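Local coordinates for protein p-nitrophenyl phosphatase (Pho2) (Archaeoglobus fulgidus, PDB 3QGM) that probably acts as a phosphatase of the haloacid dehalogenase superfamily and binds a calcium ion, at residues Ala137-Leu142 against Leu173-Arg179; Val123-Ile129 against Pro164-Ile170; Val75-Ala79 against Gly100-Glu104. All blocks are in the same frame, centred on the assembly; numbering follows the deposited sequence.

Interaction 1. Residues Ala137-Leu142 against Leu173-Arg179; sequences ALRACL and LYWMTGR
Arg179 reaches back from just beyond the end of helix 167-177 and gives its NH1 to the carbonyl O of Cys141, 3.0 Å away. The acceptor lies 6° out of the guanidinium plane, and the donor meets it in the carbonyl plane on a lone pair. NH1 has its stronger partner in Ile145 O, and NH2 forms a salt bridge with Asp182. The arginine's stem runs alongside Cys141, whose SG touches Arg179 CD at 3.7 Å. Two residues before Arg179, Thr177 faces helix 131-143. Its OG1, set between backbone N and carbonyl carbon (chi1 66°), donates to Leu173 O at 2.6 Å and accepts from Arg179 N, an ST turn; this leaves Thr177 CG2 facing the other helix, 3.7 Å from Leu138 CD1 and also against Leu142 CD2. A valine in place of Thr177 would probably leave Arg179 N without its acceptor and the arginine arm less firmly placed. Further back, Leu173 CD2 lies 3.7 Å from Leu138 N, while Met176 CE packs against Leu138 CD1. The axes of segments 137-142 and 173-177 approach to 10.4 Å and cross at -58°. Cys141 touches Leu121 of strand 120-123, Leu173 touches Val123, and both Leu173 and Arg179 touch Tyr147 of strand 146-149.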
ATOM      1  N   ALA A 137     -12.350   0.647  -1.453  1.00 25.01           N
ATOM      2  CA  ALA A 137     -11.739   1.211  -0.237  1.00 24.90           C
ATOM      3  C   ALA A 137     -11.214   2.585  -0.535  1.00 24.24           C
ATOM      4  O   ALA A 137     -11.475   3.515   0.207  1.00 24.61           O
ATOM      5  CB  ALA A 137     -10.576   0.305   0.253  1.00 24.10           C
ATOM      6  N   LEU A 138     -10.463   2.703  -1.631  1.00 24.41           N
ATOM      7  CA  LEU A 138      -9.997   3.991  -2.112  1.00 24.57           C
ATOM      8  C   LEU A 138     -11.178   5.004  -2.202  1.00 25.74           C
ATOM      9  O   LEU A 138     -11.111   6.130  -1.692  1.00 25.09           O
ATOM     10  CB  LEU A 138      -9.285   3.834  -3.467  1.00 24.57           C
ATOM     11  CG  LEU A 138      -9.029   5.144  -4.237  1.00 23.81           C
ATOM     12  CD1 LEU A 138      -7.955   5.953  -3.469  1.00 24.91           C
ATOM     13  CD2 LEU A 138      -8.621   4.879  -5.673  1.00 24.85           C
ATOM     14  N   ARG A 139     -12.244   4.612  -2.877  1.00 26.92           N
ATOM     15  CA  ARG A 139     -13.347   5.564  -3.044  1.00 27.68           C
ATOM     16  C   ARG A 139     -13.991   5.914  -1.704  1.00 27.74           C
ATOM     17  O   ARG A 139     -14.298   7.071  -1.457  1.00 28.80           O
ATOM     18  CB  ARG A 139     -14.345   5.028  -4.058  1.00 27.76           C
ATOM     19  CG  ARG A 139     -13.696   4.945  -5.450  1.00 28.70           C
ATOM     20  CD  ARG A 139     -14.643   4.364  -6.477  1.00 29.85           C
ATOM     21  NE  ARG A 139     -14.046   4.274  -7.772  1.00 30.79           N
ATOM     22  CZ  ARG A 139     -14.607   3.690  -8.826  1.00 32.44           C
ATOM     23  NH1 ARG A 139     -15.820   3.141  -8.730  1.00 28.79           N
ATOM     24  NH2 ARG A 139     -13.952   3.682  -9.985  1.00 33.13           N
ATOM     25  N   ALA A 140     -14.165   4.935  -0.830  1.00 27.52           N
ATOM     26  CA  ALA A 140     -14.682   5.198   0.531  1.00 27.68           C
ATOM     27  C   ALA A 140     -13.799   6.159   1.335  1.00 28.06           C
ATOM     28  O   ALA A 140     -14.257   7.088   2.055  1.00 27.34           O
ATOM     29  CB  ALA A 140     -14.843   3.865   1.280  1.00 26.58           C
ATOM     30  N   CYS A 141     -12.506   5.955   1.199  1.00 27.78           N
ATOM     31  CA  CYS A 141     -11.557   6.732   1.946  1.00 28.95           C
ATOM     32  C   CYS A 141     -11.570   8.216   1.443  1.00 29.00           C
ATOM     33  O   CYS A 141     -11.621   9.143   2.235  1.00 28.06           O
ATOM     34  CB  CYS A 141     -10.211   6.043   1.774  1.00 29.49           C
ATOM     35  SG  CYS A 141      -8.977   6.593   2.846  1.00 33.55           S
ATOM     36  N   LEU A 142     -11.622   8.397   0.125  1.00 29.63           N
ATOM     37  CA  LEU A 142     -11.724   9.707  -0.522  1.00 29.99           C
ATOM     38  C   LEU A 142     -13.075  10.417  -0.244  1.00 30.78           C
ATOM     39  O   LEU A 142     -13.108  11.626  -0.235  1.00 28.79           O
ATOM     40  CB  LEU A 142     -11.556   9.606  -2.044  1.00 30.05           C
ATOM     41  CG  LEU A 142     -10.155   9.353  -2.638  1.00 30.28           C
ATOM     42  CD1 LEU A 142     -10.340   8.986  -4.082  1.00 28.25           C
ATOM     43  CD2 LEU A 142      -9.247  10.578  -2.497  1.00 29.29           C
ATOM     44  N   LEU A 173      -3.818   2.880   1.253  1.00 21.25           N
ATOM     45  CA  LEU A 173      -4.757   3.982   1.364  1.00 21.36           C
ATOM     46  C   LEU A 173      -4.063   5.270   1.779  1.00 21.55           C
ATOM     47  O   LEU A 173      -4.328   6.324   1.205  1.00 23.18           O
ATOM     48  CB  LEU A 173      -5.862   3.623   2.351  1.00 21.51           C
ATOM     49  CG  LEU A 173      -6.794   2.511   1.897  1.00 23.27           C
ATOM     50  CD1 LEU A 173      -7.772   2.201   3.023  1.00 25.01           C
ATOM     51  CD2 LEU A 173      -7.503   2.916   0.556  1.00 24.84           C
ATOM     52  N   TYR A 174      -3.122   5.171   2.712  1.00 21.98           N
ATOM     53  CA  TYR A 174      -2.309   6.299   3.139  1.00 21.52           C
ATOM     54  C   TYR A 174      -1.513   6.883   1.965  1.00 21.58           C
ATOM     55  O   TYR A 174      -1.467   8.118   1.761  1.00 20.55           O
ATOM     56  CB  TYR A 174      -1.328   5.918   4.290  1.00 21.33           C
ATOM     57  CG  TYR A 174      -0.332   7.037   4.529  1.00 25.46           C
ATOM     58  CD1 TYR A 174      -0.706   8.209   5.164  1.00 27.17           C
ATOM     59  CD2 TYR A 174       0.949   6.969   4.007  1.00 31.34           C
ATOM     60  CE1 TYR A 174       0.221   9.266   5.347  1.00 28.96           C
ATOM     61  CE2 TYR A 174       1.849   8.001   4.163  1.00 33.33           C
ATOM     62  CZ  TYR A 174       1.481   9.145   4.824  1.00 31.37           C
ATOM     63  OH  TYR A 174       2.425  10.121   4.975  1.00 34.34           O
ATOM     64  N   TRP A 175      -0.854   6.021   1.213  1.00 19.91           N
ATOM     65  CA  TRP A 175      -0.056   6.538   0.130  1.00 21.82           C
ATOM     66  C   TRP A 175      -0.868   7.248  -0.934  1.00 22.26           C
ATOM     67  O   TRP A 175      -0.443   8.296  -1.455  1.00 23.62           O
ATOM     68  CB  TRP A 175       0.774   5.440  -0.480  1.00 21.08           C
ATOM     69  CG  TRP A 175       1.834   5.887  -1.357  1.00 22.68           C
ATOM     70  CD1 TRP A 175       1.783   6.015  -2.705  1.00 22.68           C
ATOM     71  CD2 TRP A 175       3.174   6.149  -0.976  1.00 24.87           C
ATOM     72  NE1 TRP A 175       3.015   6.389  -3.186  1.00 25.85           N
ATOM     73  CE2 TRP A 175       3.892   6.451  -2.144  1.00 24.12           C
ATOM     74  CE3 TRP A 175       3.852   6.120   0.253  1.00 27.67           C
ATOM     75  CZ2 TRP A 175       5.244   6.813  -2.125  1.00 26.45           C
ATOM     76  CZ3 TRP A 175       5.172   6.436   0.275  1.00 27.87           C
ATOM     77  CH2 TRP A 175       5.869   6.790  -0.918  1.00 28.76           C
HETATM   78  N   MSE A 176      -2.056   6.721  -1.225  1.00 23.21           N
HETATM   79  CA  MSE A 176      -2.869   7.244  -2.296  1.00 22.88           C
HETATM   80  C   MSE A 176      -3.655   8.486  -1.867  1.00 24.21           C
HETATM   81  O   MSE A 176      -3.924   9.336  -2.688  1.00 23.82           O
HETATM   82  CB  MSE A 176      -3.844   6.152  -2.788  1.00 23.42           C
HETATM   83  CG  MSE A 176      -3.120   4.995  -3.530  1.00 20.89           C
HETATM   84 SE   MSE A 176      -4.455   3.883  -4.366  0.60 22.58          SE
HETATM   85  CE  MSE A 176      -5.274   3.113  -2.783  1.00 17.50           C
ATOM     86  N   THR A 177      -4.059   8.566  -0.607  1.00 24.21           N
ATOM     87  CA  THR A 177      -5.053   9.581  -0.167  1.00 26.10           C
ATOM     88  C   THR A 177      -4.537  10.516   0.904  1.00 27.07           C
ATOM     89  O   THR A 177      -5.159  11.535   1.147  1.00 28.14           O
ATOM     90  CB  THR A 177      -6.293   8.970   0.466  1.00 26.37           C
ATOM     91  OG1 THR A 177      -5.921   8.331   1.697  1.00 24.51           O
ATOM     92  CG2 THR A 177      -7.028   7.982  -0.456  1.00 25.60           C
ATOM     93  N   GLY A 178      -3.448  10.143   1.582  1.00 28.27           N
ATOM     94  CA  GLY A 178      -2.973  10.896   2.742  1.00 29.19           C
ATOM     95  C   GLY A 178      -3.689  10.562   4.041  1.00 29.24           C
ATOM     96  O   GLY A 178      -3.269  11.000   5.079  1.00 30.12           O
ATOM     97  N   ARG A 179      -4.730   9.732   4.029  1.00 29.60           N
ATOM     98  CA  ARG A 179      -5.438   9.381   5.281  1.00 28.61           C
ATOM     99  C   ARG A 179      -4.863   8.145   5.950  1.00 27.83           C
ATOM    100  O   ARG A 179      -4.734   7.084   5.309  1.00 27.10           O
ATOM    101  CB  ARG A 179      -6.918   9.068   5.016  1.00 28.45           C
ATOM    102  CG  ARG A 179      -7.698  10.223   4.524  1.00 30.82           C
ATOM    103  CD  ARG A 179      -9.163   9.900   4.588  1.00 29.51           C
ATOM    104  NE  ARG A 179      -9.681   9.759   5.944  1.00 28.83           N
ATOM    105  CZ  ARG A 179     -10.918   9.304   6.215  1.00 29.00           C
ATOM    106  NH1 ARG A 179     -11.745   8.921   5.249  1.00 28.09           N
ATOM    107  NH2 ARG A 179     -11.329   9.212   7.453  1.00 27.66           N
TER

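Interaction 2. Residues Val123-Ile129 against Pro164-Ile170; sequences VGSNRKI and PGTGMII
Ile169 points from helix 167-177 into the loop that follows strand 120-123. Ile169 CB sits 3.9 Å from Val123 CG1. One branch, Ile169 CG2, stays with that valine and lies 3.7 Å from Val123 CG1, the two side chains sliding past each other in opposite directions. The other branch leaves through CG1, anti to the carbonyl carbon (chi1 -63°), and extends to Ile169 CD1, which approaches Gly124 O to 3.4 Å and meets Ile129 CD1 tip to tip at 4.0 Å. Gly124 O has its hydrogen bond elsewhere, from Thr96 OG1.

Three residues earlier, Thr166 divides its two branches. Thr166 CG2 packs on Val123 CG1 at 3.8 Å, whereas Thr166 OG1 faces Ser125 N at 3.1 Å. That bond is weak, its N-H...O angle only 128°; OG1 has a stronger partner in Asn151 OD1, and Ser125 N also bonds Ser50 OG. In one of two Ser125 conformers OG may bond to a water that donates to Gly165 O. The loop itself is folded by a type I turn from Asn126 to Ile129 and by an Asx turn, Asn126 OD1 accepting from Lys128 N.

The contact thus fits the start of helix 167-177 against the C-terminal end of strand 120-123, a central strand of the five-stranded parallel sheet. Strand 146-149 lies alongside, Tyr147 touching both Val123 and Ile170, and Met134 of the second subunit packs on Met168.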
ATOM      1  N   VAL A 123     -11.363  -1.514   7.753  1.00 23.96           N
ATOM      2  CA  VAL A 123     -10.280  -2.125   7.023  1.00 23.21           C
ATOM      3  C   VAL A 123      -9.795  -3.279   7.857  1.00 22.41           C
ATOM      4  O   VAL A 123      -9.432  -3.104   8.986  1.00 24.23           O
ATOM      5  CB  VAL A 123      -9.156  -1.091   6.781  1.00 23.14           C
ATOM      6  CG1 VAL A 123      -7.856  -1.798   6.519  1.00 23.07           C
ATOM      7  CG2 VAL A 123      -9.531  -0.138   5.615  1.00 22.38           C
ATOM      8  N   GLY A 124      -9.880  -4.477   7.321  1.00 22.61           N
ATOM      9  CA  GLY A 124      -9.264  -5.658   7.894  1.00 22.28           C
ATOM     10  C   GLY A 124      -8.581  -6.415   6.740  1.00 23.26           C
ATOM     11  O   GLY A 124      -8.941  -6.239   5.569  1.00 20.81           O
ATOM     12  N   SER A 125      -7.600  -7.247   7.087  1.00 22.96           N
ATOM     13  CA  SER A 125      -6.918  -8.067   6.122  0.60 24.27           C
ATOM     14  C   SER A 125      -7.865  -8.948   5.338  1.00 24.99           C
ATOM     15  O   SER A 125      -8.889  -9.386   5.882  1.00 26.98           O
ATOM     16  CB  SER A 125      -5.909  -8.962   6.814  0.60 24.21           C
ATOM     17  OG  SER A 125      -5.020  -9.440   5.849  0.60 24.10           O
ATOM     18  N   ASN A 126      -7.524  -9.215   4.084  1.00 24.81           N
ATOM     19  CA  ASN A 126      -8.295 -10.127   3.226  1.00 25.07           C
ATOM     20  C   ASN A 126      -7.407 -10.882   2.234  1.00 26.22           C
ATOM     21  O   ASN A 126      -6.807 -10.272   1.303  1.00 25.32           O
ATOM     22  CB  ASN A 126      -9.334  -9.309   2.464  1.00 25.84           C
ATOM     23  CG  ASN A 126     -10.446 -10.147   1.907  1.00 25.49           C
ATOM     24  OD1 ASN A 126     -10.255 -11.320   1.607  1.00 28.49           O
ATOM     25  ND2 ASN A 126     -11.613  -9.541   1.726  1.00 26.52           N
ATOM     26  N   ARG A 127      -7.383 -12.212   2.375  1.00 26.57           N
ATOM     27  CA  ARG A 127      -6.610 -13.076   1.514  0.60 28.52           C
ATOM     28  C   ARG A 127      -7.182 -13.038   0.082  1.00 28.39           C
ATOM     29  O   ARG A 127      -6.539 -13.421  -0.860  1.00 29.96           O
ATOM     30  CB  ARG A 127      -6.639 -14.512   2.103  0.60 30.30           C
ATOM     31  CG  ARG A 127      -5.504 -15.429   1.659  0.60 34.71           C
ATOM     32  CD  ARG A 127      -5.542 -16.767   2.428  0.60 39.58           C
ATOM     33  NE  ARG A 127      -6.827 -17.451   2.296  0.60 43.75           N
ATOM     34  CZ  ARG A 127      -7.236 -18.108   1.215  0.60 47.02           C
ATOM     35  NH1 ARG A 127      -6.463 -18.178   0.126  0.60 48.30           N
ATOM     36  NH2 ARG A 127      -8.438 -18.688   1.217  0.60 47.82           N
ATOM     37  N   LYS A 128      -8.409 -12.543  -0.058  1.00 28.08           N
ATOM     38  CA  LYS A 128      -9.073 -12.381  -1.336  1.00 29.23           C
ATOM     39  C   LYS A 128      -9.043 -10.924  -1.819  1.00 27.81           C
ATOM     40  O   LYS A 128      -9.830 -10.533  -2.700  1.00 27.25           O
ATOM     41  CB  LYS A 128     -10.502 -12.918  -1.257  1.00 30.45           C
ATOM     42  CG  LYS A 128     -10.566 -14.435  -1.241  1.00 34.27           C
ATOM     43  CD  LYS A 128     -12.044 -14.985  -1.264  1.00 39.42           C
ATOM     44  CE  LYS A 128     -12.111 -16.557  -1.443  1.00 43.71           C
ATOM     45  NZ  LYS A 128     -12.491 -17.329  -0.187  1.00 44.13           N
ATOM     46  N   ILE A 129      -8.118 -10.132  -1.264  1.00 26.31           N
ATOM     47  CA  ILE A 129      -8.004  -8.737  -1.666  1.00 26.08           C
ATOM     48  C   ILE A 129      -7.708  -8.694  -3.167  1.00 26.76           C
ATOM     49  O   ILE A 129      -6.947  -9.513  -3.714  1.00 28.08           O
ATOM     50  CB  ILE A 129      -6.917  -7.957  -0.809  1.00 25.72           C
ATOM     51  CG1 ILE A 129      -6.983  -6.448  -1.049  1.00 26.79           C
ATOM     52  CG2 ILE A 129      -5.539  -8.403  -1.117  1.00 25.05           C
ATOM     53  CD1 ILE A 129      -8.190  -5.798  -0.518  1.00 25.94           C
ATOM     54  N   PRO A 164       1.447 -10.312   3.655  1.00 27.24           N
ATOM     55  CA  PRO A 164       0.914  -9.000   4.077  1.00 26.50           C
ATOM     56  C   PRO A 164      -0.107  -9.150   5.219  1.00 25.79           C
ATOM     57  O   PRO A 164      -0.881 -10.083   5.226  1.00 24.09           O
ATOM     58  CB  PRO A 164       0.153  -8.498   2.837  1.00 25.89           C
ATOM     59  CG  PRO A 164       0.734  -9.226   1.710  1.00 28.91           C
ATOM     60  CD  PRO A 164       1.190 -10.564   2.217  1.00 27.92           C
ATOM     61  N   GLY A 165      -0.111  -8.219   6.146  1.00 25.42           N
ATOM     62  CA  GLY A 165      -1.192  -8.140   7.141  1.00 25.42           C
ATOM     63  C   GLY A 165      -2.042  -6.944   6.784  1.00 24.22           C
ATOM     64  O   GLY A 165      -1.951  -6.421   5.707  1.00 23.78           O
ATOM     65  N   THR A 166      -2.860  -6.520   7.717  1.00 24.12           N
ATOM     66  CA  THR A 166      -3.826  -5.479   7.518  1.00 24.62           C
ATOM     67  C   THR A 166      -3.167  -4.141   7.179  1.00 25.74           C
ATOM     68  O   THR A 166      -3.746  -3.307   6.471  1.00 24.62           O
ATOM     69  CB  THR A 166      -4.664  -5.319   8.791  1.00 24.09           C
ATOM     70  OG1 THR A 166      -5.322  -6.567   9.061  1.00 24.73           O
ATOM     71  CG2 THR A 166      -5.673  -4.164   8.612  1.00 23.23           C
ATOM     72  N   GLY A 167      -1.939  -3.961   7.657  1.00 26.00           N
ATOM     73  CA  GLY A 167      -1.195  -2.732   7.398  1.00 26.75           C
ATOM     74  C   GLY A 167      -0.896  -2.511   5.929  1.00 26.57           C
ATOM     75  O   GLY A 167      -0.608  -1.397   5.487  1.00 25.18           O
HETATM   76  N   MSE A 168      -0.975  -3.575   5.151  1.00 26.43           N
HETATM   77  CA  MSE A 168      -0.843  -3.416   3.743  1.00 26.33           C
HETATM   78  C   MSE A 168      -1.922  -2.501   3.154  1.00 25.93           C
HETATM   79  O   MSE A 168      -1.615  -1.632   2.292  1.00 24.68           O
HETATM   80  CB  MSE A 168      -0.879  -4.739   3.032  1.00 27.37           C
HETATM   81  CG  MSE A 168      -0.405  -4.554   1.635  1.00 30.06           C
HETATM   82 SE   MSE A 168      -1.935  -4.398   0.543  0.60 34.70          SE
HETATM   83  CE  MSE A 168      -1.869  -6.335   0.297  1.00 26.60           C
ATOM     84  N   ILE A 169      -3.165  -2.709   3.588  1.00 24.26           N
ATOM     85  CA  ILE A 169      -4.289  -1.939   3.070  1.00 23.57           C
ATOM     86  C   ILE A 169      -4.157  -0.519   3.663  1.00 23.66           C
ATOM     87  O   ILE A 169      -4.277   0.470   2.969  1.00 22.44           O
ATOM     88  CB  ILE A 169      -5.669  -2.573   3.397  1.00 23.80           C
ATOM     89  CG1 ILE A 169      -5.798  -3.958   2.718  1.00 25.75           C
ATOM     90  CG2 ILE A 169      -6.778  -1.642   2.951  1.00 21.04           C
ATOM     91  CD1 ILE A 169      -6.950  -4.797   3.188  1.00 23.36           C
ATOM     92  N   ILE A 170      -3.790  -0.413   4.930  1.00 23.37           N
ATOM     93  CA  ILE A 170      -3.555   0.905   5.509  1.00 21.67           C
ATOM     94  C   ILE A 170      -2.521   1.714   4.770  1.00 22.31           C
ATOM     95  O   ILE A 170      -2.698   2.910   4.555  1.00 22.13           O
ATOM     96  CB  ILE A 170      -3.181   0.823   7.007  1.00 22.33           C
ATOM     97  CG1 ILE A 170      -4.348   0.231   7.797  1.00 21.55           C
ATOM     98  CG2 ILE A 170      -2.833   2.224   7.546  1.00 20.88           C
ATOM     99  CD1 ILE A 170      -3.959  -0.442   9.143  1.00 22.94           C
TER
HETATM  100  O   HOH W   1      -3.499  -7.898   4.025  1.00 36.10           O

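Interaction 3. Residues Val75-Ala79 against Gly100-Glu104; sequences VATYA and GLIEE
Thr77 and Glu104 bury the most surface here, and they cross at about a right angle without a hydrogen bond between them. The methylene CG of Glu104 lies 3.6 Å from Thr77 OG1, while its CB rests 3.7 Å from the backbone O of Thr77. Each polar end has a partner elsewhere: Thr77 OG1 bonds with Arg52 O, and Glu104 OE2 accepts from Arg54 N. A bend at chi2 (-69°) turns the carboxylate across Tyr78, where Glu104 OE1 comes to 3.4 Å from Tyr78 CD1 at the edge of the ring and close to its plane. Ring and carboxylate planes stand 86° apart.

The two helices follow strands of different sheets. Helix 76-87 starts directly after strand 73-75 of the six-stranded parallel sheet, whose 3-2-1-4-5-6 order fits the Rossmann-like core of the haloacid dehalogenase superfamily; helix 99-107 follows strand 92-95 of the five-stranded sheet, consistent with a cap domain.

Leu101 lies against the Thr77 backbone. Its CG is anti to the backbone N (chi1 178°), which brings Leu101 CD1 to 3.9 Å from both Thr77 O and Thr77 CA, and Thr77 CG2 lies 4.1 Å from Leu101 CB. Arg54, already bonded through its backbone, also makes a cation-pi contact with Tyr78.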
ATOM      1  N   VAL A  75     -10.996 -10.254  20.670  1.00 24.21           N
ATOM      2  CA  VAL A  75     -10.320 -10.332  19.380  1.00 24.13           C
ATOM      3  C   VAL A  75     -10.706  -9.100  18.543  1.00 23.84           C
ATOM      4  O   VAL A  75     -11.770  -8.498  18.737  1.00 23.13           O
ATOM      5  CB  VAL A  75     -10.624 -11.678  18.663  1.00 24.51           C
ATOM      6  CG1 VAL A  75     -12.160 -11.816  18.310  1.00 22.53           C
ATOM      7  CG2 VAL A  75      -9.669 -11.866  17.437  1.00 24.66           C
ATOM      8  N   ALA A  76      -9.778  -8.692  17.678  1.00 23.12           N
ATOM      9  CA  ALA A  76      -9.874  -7.423  17.011  1.00 23.25           C
ATOM     10  C   ALA A  76     -11.132  -7.347  16.174  1.00 22.65           C
ATOM     11  O   ALA A  76     -11.688  -6.293  16.030  1.00 23.68           O
ATOM     12  CB  ALA A  76      -8.591  -7.160  16.123  1.00 21.54           C
ATOM     13  N   THR A  77     -11.575  -8.455  15.605  1.00 23.15           N
ATOM     14  CA  THR A  77     -12.773  -8.416  14.775  1.00 23.32           C
ATOM     15  C   THR A  77     -13.974  -7.992  15.643  1.00 23.77           C
ATOM     16  O   THR A  77     -14.707  -7.027  15.334  1.00 23.63           O
ATOM     17  CB  THR A  77     -13.081  -9.784  14.153  1.00 23.43           C
ATOM     18  OG1 THR A  77     -13.108 -10.781  15.179  1.00 21.78           O
ATOM     19  CG2 THR A  77     -12.016 -10.168  13.032  1.00 21.50           C
ATOM     20  N   TYR A  78     -14.119  -8.670  16.776  1.00 23.28           N
ATOM     21  CA  TYR A  78     -15.213  -8.309  17.734  1.00 23.55           C
ATOM     22  C   TYR A  78     -15.011  -6.892  18.319  1.00 22.94           C
ATOM     23  O   TYR A  78     -15.982  -6.115  18.470  1.00 22.12           O
ATOM     24  CB  TYR A  78     -15.262  -9.379  18.830  1.00 23.49           C
ATOM     25  CG  TYR A  78     -16.102  -9.101  20.047  1.00 25.78           C
ATOM     26  CD1 TYR A  78     -17.418  -9.511  20.079  1.00 28.48           C
ATOM     27  CD2 TYR A  78     -15.579  -8.454  21.181  1.00 28.29           C
ATOM     28  CE1 TYR A  78     -18.226  -9.311  21.181  1.00 28.45           C
ATOM     29  CE2 TYR A  78     -16.412  -8.204  22.334  1.00 28.35           C
ATOM     30  CZ  TYR A  78     -17.736  -8.655  22.294  1.00 31.50           C
ATOM     31  OH  TYR A  78     -18.624  -8.503  23.338  1.00 31.65           O
ATOM     32  N   ALA A  79     -13.759  -6.540  18.656  1.00 22.84           N
ATOM     33  CA  ALA A  79     -13.525  -5.295  19.355  1.00 23.68           C
ATOM     34  C   ALA A  79     -13.947  -4.202  18.388  1.00 24.39           C
ATOM     35  O   ALA A  79     -14.586  -3.217  18.783  1.00 26.03           O
ATOM     36  CB  ALA A  79     -12.024  -5.133  19.807  1.00 23.18           C
ATOM     37  N   GLY A 100     -15.068 -13.569   8.925  1.00 24.99           N
ATOM     38  CA  GLY A 100     -15.125 -13.461  10.361  1.00 25.02           C
ATOM     39  C   GLY A 100     -15.267 -12.037  10.848  1.00 24.43           C
ATOM     40  O   GLY A 100     -15.886 -11.802  11.893  1.00 23.60           O
ATOM     41  N   LEU A 101     -14.710 -11.067  10.112  1.00 23.00           N
ATOM     42  CA  LEU A 101     -14.954  -9.679  10.447  1.00 22.57           C
ATOM     43  C   LEU A 101     -16.389  -9.269  10.130  1.00 24.13           C
ATOM     44  O   LEU A 101     -17.074  -8.648  10.972  1.00 24.34           O
ATOM     45  CB  LEU A 101     -13.981  -8.774   9.745  1.00 21.82           C
ATOM     46  CG  LEU A 101     -14.168  -7.287   9.973  1.00 21.76           C
ATOM     47  CD1 LEU A 101     -14.207  -6.892  11.469  1.00 20.51           C
ATOM     48  CD2 LEU A 101     -13.026  -6.531   9.235  1.00 19.34           C
ATOM     49  N   ILE A 102     -16.851  -9.661   8.946  1.00 24.63           N
ATOM     50  CA  ILE A 102     -18.208  -9.367   8.498  1.00 25.12           C
ATOM     51  C   ILE A 102     -19.186  -9.941   9.530  1.00 24.92           C
ATOM     52  O   ILE A 102     -20.150  -9.307   9.893  1.00 25.44           O
ATOM     53  CB  ILE A 102     -18.467 -10.008   7.134  1.00 25.27           C
ATOM     54  CG1 ILE A 102     -17.585  -9.350   6.029  1.00 27.61           C
ATOM     55  CG2 ILE A 102     -19.936  -9.938   6.793  1.00 24.79           C
ATOM     56  CD1 ILE A 102     -17.671 -10.045   4.694  1.00 27.75           C
ATOM     57  N   GLU A 103     -18.924 -11.171   9.953  1.00 25.75           N
ATOM     58  CA  GLU A 103     -19.743 -11.829  10.972  1.00 26.55           C
ATOM     59  C   GLU A 103     -19.867 -10.965  12.220  1.00 26.95           C
ATOM     60  O   GLU A 103     -20.979 -10.800  12.730  1.00 25.08           O
ATOM     61  CB  GLU A 103     -19.196 -13.201  11.342  1.00 26.35           C
ATOM     62  CG  GLU A 103     -20.168 -14.047  12.148  1.00 29.63           C
ATOM     63  CD  GLU A 103     -20.278 -15.482  11.695  1.00 29.80           C
ATOM     64  OE1 GLU A 103     -19.281 -16.123  11.322  1.00 33.00           O
ATOM     65  OE2 GLU A 103     -21.411 -15.950  11.689  1.00 35.17           O
ATOM     66  N   GLU A 104     -18.728 -10.479  12.748  1.00 26.08           N
ATOM     67  CA  GLU A 104     -18.748  -9.728  14.001  1.00 25.58           C
ATOM     68  C   GLU A 104     -19.421  -8.395  13.768  1.00 25.34           C
ATOM     69  O   GLU A 104     -20.150  -7.886  14.606  1.00 24.95           O
ATOM     70  CB  GLU A 104     -17.335  -9.529  14.572  1.00 25.88           C
ATOM     71  CG  GLU A 104     -16.674 -10.826  15.077  1.00 24.56           C
ATOM     72  CD  GLU A 104     -17.345 -11.401  16.363  1.00 28.95           C
ATOM     73  OE1 GLU A 104     -18.160 -10.693  16.981  1.00 28.36           O
ATOM     74  OE2 GLU A 104     -17.032 -12.538  16.779  1.00 28.37           O
TER

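Overall arrangement
All three contacts are largely buried, though interaction 1 keeps exposed Leu142 at its margin. Interactions 1 and 2 share helix 167-177 and touch directly, Leu173 CD1 lying 3.9 Å from Val123 CG2; both also meet the second subunit. Interaction 3 is touched by no other chain and joins the helices that follow strands 73-75 and 92-95. It meets interaction 2 where Leu101 CD2 lies 4.1 Å from Gly124 CA, but stays about 12 Å from interaction 1 at the nearest atoms. The chemistry shifts accordingly: a well-aligned arginine-carbonyl bond beside apolar packing in interaction 1, branched aliphatics with a weak bond in interaction 2, and contacts without a hydrogen bond across the segments in interaction 3, whose polar ends bond elsewhere.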